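Local coordinates for protein meta cleavage compound hydrolase (Janthinobacterium, PDB 1J1I) that hydrolyses a carbon-carbon bond of the ring-opened meta-cleavage product of carbazole breakdown, releasing anthranilate, as a serine hydrolase of the alpha/beta-hydrolase fold, at residues A[30-35]-A[67-72]. Sequence-based numbering, arbitrary orientation.
Sequences YLEAGK and RVIAMD
L31 with A70 and A33 with V68 form the hydrogen-bonded pairs where residues 30-33, the end of strand 26-33, run antiparallel to strand 67-71 (168° between directions), the axes of these short segments approaching to 4.5 Å. Each pair exchanges two backbone bonds; A70 N reaches L31 O at 2.9 Å, and V68 N reaches A33 O at 2.7 Å. Between them, E32 and I69 form a non-hydrogen-bonded pair, where E32 CA lies 3.2 Å from V68 O in a CA-H...O contact. The pairing illustrates how the N-terminal hairpin of an alpha/beta-hydrolase sheet is joined to its parallel core: strand 67-71 is antiparallel to strand 26-33 on one flank and parallel to strand 38-42 on the other. On the face bearing L31, A33, V68 and A70, helix 59-62 packs through I59 and L62; on the other lies F98 of helix 88-101, meeting the Y30 ring edge-to-face. I69 CG2 lies 3.8 Å from Y30 CD2, while I69 CD1 packs along E32, 3.6 Å from E32 CG. With CG anti to the backbone N (chi1 170°), the extended E32 chain runs past this methyl to a salt bridge with the R67 guanidinium. There E32 OE2 accepts a hydrogen bond from R67 NE at 2.6 Å on its anti side, 33° out of the carboxylate plane, and a weak one from R67 NH2, which also hydrogen-bonds N103 OD1. A glutamine here would probably leave the R67 charge without its carboxylate mate.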
loop_
_atom_site.group_PDB
_atom_site.type_symbol
_atom_site.label_atom_id
_atom_site.label_comp_id
_atom_site.label_asym_id
_atom_site.label_seq_id
_atom_site.Cartn_x
_atom_site.Cartn_y
_atom_site.Cartn_z
ATOM N N TYR A 30 13.395 22.954 -12.537
ATOM C CA TYR A 30 12.279 22.116 -12.141
ATOM C C TYR A 30 11.216 22.059 -13.224
ATOM O O TYR A 30 11.195 22.886 -14.137
ATOM C CB TYR A 30 11.652 22.595 -10.820
ATOM C CG TYR A 30 11.053 23.989 -10.816
ATOM C CD1 TYR A 30 11.862 25.122 -10.691
ATOM C CD2 TYR A 30 9.668 24.174 -10.863
ATOM C CE1 TYR A 30 11.304 26.408 -10.604
ATOM C CE2 TYR A 30 9.102 25.449 -10.781
ATOM C CZ TYR A 30 9.927 26.561 -10.647
ATOM O OH TYR A 30 9.370 27.818 -10.538
ATOM N N LEU A 31 10.356 21.055 -13.123
ATOM C CA LEU A 31 9.252 20.864 -14.050
ATOM C C LEU A 31 7.995 21.148 -13.239
ATOM O O LEU A 31 7.889 20.725 -12.088
ATOM C CB LEU A 31 9.230 19.419 -14.556
ATOM C CG LEU A 31 10.072 18.998 -15.764
ATOM C CD1 LEU A 31 11.365 19.776 -15.846
ATOM C CD2 LEU A 31 10.324 17.504 -15.675
ATOM N N GLU A 32 7.045 21.864 -13.825
ATOM C CA GLU A 32 5.821 22.180 -13.105
ATOM C C GLU A 32 4.559 21.929 -13.916
ATOM O O GLU A 32 4.526 22.151 -15.128
ATOM C CB GLU A 32 5.853 23.633 -12.628
ATOM C CG GLU A 32 4.527 24.122 -12.076
ATOM C CD GLU A 32 4.637 25.485 -11.428
ATOM O OE1 GLU A 32 5.527 26.265 -11.831
ATOM O OE2 GLU A 32 3.827 25.779 -10.527
ATOM N N ALA A 33 3.527 21.462 -13.219
ATOM C CA ALA A 33 2.230 21.165 -13.815
ATOM C C ALA A 33 1.185 21.038 -12.715
ATOM O O ALA A 33 1.483 20.573 -11.614
ATOM C CB ALA A 33 2.301 19.863 -14.602
ATOM N N GLY A 34 -0.040 21.462 -13.007
ATOM C CA GLY A 34 -1.101 21.343 -12.026
ATOM C C GLY A 34 -1.317 22.504 -11.078
ATOM O O GLY A 34 -0.546 23.461 -11.045
ATOM N N LYS A 35 -2.382 22.393 -10.291
ATOM C CA LYS A 35 -2.764 23.413 -9.327
ATOM C C LYS A 35 -3.175 22.747 -8.026
ATOM O O LYS A 35 -3.554 21.574 -8.013
ATOM C CB LYS A 35 -3.948 24.217 -9.867
ATOM C CG LYS A 35 -3.645 25.058 -11.096
ATOM C CD LYS A 35 -4.916 25.363 -11.884
ATOM C CE LYS A 35 -6.085 25.743 -10.978
ATOM N NZ LYS A 35 -5.811 26.942 -10.138
ATOM N N ARG A 67 -0.294 20.615 -7.380
ATOM C CA ARG A 67 0.680 21.429 -8.092
ATOM C C ARG A 67 1.940 20.571 -8.010
ATOM O O ARG A 67 2.547 20.451 -6.944
ATOM C CB ARG A 67 0.921 22.762 -7.377
ATOM C CG ARG A 67 1.911 23.664 -8.100
ATOM C CD ARG A 67 2.260 24.900 -7.288
ATOM N NE ARG A 67 3.275 25.703 -7.964
ATOM C CZ ARG A 67 3.930 26.714 -7.405
ATOM N NH1 ARG A 67 3.685 27.056 -6.147
ATOM N NH2 ARG A 67 4.831 27.383 -8.109
ATOM N N VAL A 68 2.318 19.961 -9.128
ATOM C CA VAL A 68 3.485 19.088 -9.171
ATOM C C VAL A 68 4.765 19.829 -9.544
ATOM O O VAL A 68 4.821 20.530 -10.555
ATOM C CB VAL A 68 3.264 17.939 -10.168
ATOM C CG1 VAL A 68 4.459 17.008 -10.155
ATOM C CG2 VAL A 68 1.978 17.186 -9.820
ATOM N N ILE A 69 5.795 19.648 -8.724
ATOM C CA ILE A 69 7.087 20.300 -8.927
ATOM C C ILE A 69 8.195 19.244 -8.885
ATOM O O ILE A 69 8.524 18.725 -7.817
ATOM C CB ILE A 69 7.339 21.351 -7.812
ATOM C CG1 ILE A 69 6.234 22.419 -7.824
ATOM C CG2 ILE A 69 8.726 21.968 -7.969
ATOM C CD1 ILE A 69 6.263 23.379 -9.014
ATOM N N ALA A 70 8.753 18.921 -10.051
ATOM C CA ALA A 70 9.824 17.932 -10.156
ATOM C C ALA A 70 11.154 18.684 -10.213
ATOM O O ALA A 70 11.477 19.312 -11.219
ATOM C CB ALA A 70 9.634 17.082 -11.414
ATOM N N MET A 71 11.918 18.601 -9.125
ATOM C CA MET A 71 13.194 19.311 -8.986
ATOM C C MET A 71 14.452 18.491 -9.257
ATOM O O MET A 71 14.578 17.370 -8.778
ATOM C CB MET A 71 13.291 19.879 -7.564
ATOM C CG MET A 71 14.563 20.675 -7.252
ATOM S SD MET A 71 14.951 20.701 -5.465
ATOM C CE MET A 71 16.029 19.243 -5.353
ATOM N N ASP A 72 15.387 19.063 -10.017
ATOM C CA ASP A 72 16.661 18.394 -10.273
ATOM C C ASP A 72 17.554 18.681 -9.072
ATOM O O ASP A 72 17.716 19.840 -8.673
ATOM C CB ASP A 72 17.340 18.945 -11.533
ATOM C CG ASP A 72 16.805 18.328 -12.809
ATOM O OD1 ASP A 72 15.886 17.477 -12.738
ATOM O OD2 ASP A 72 17.314 18.704 -13.886
#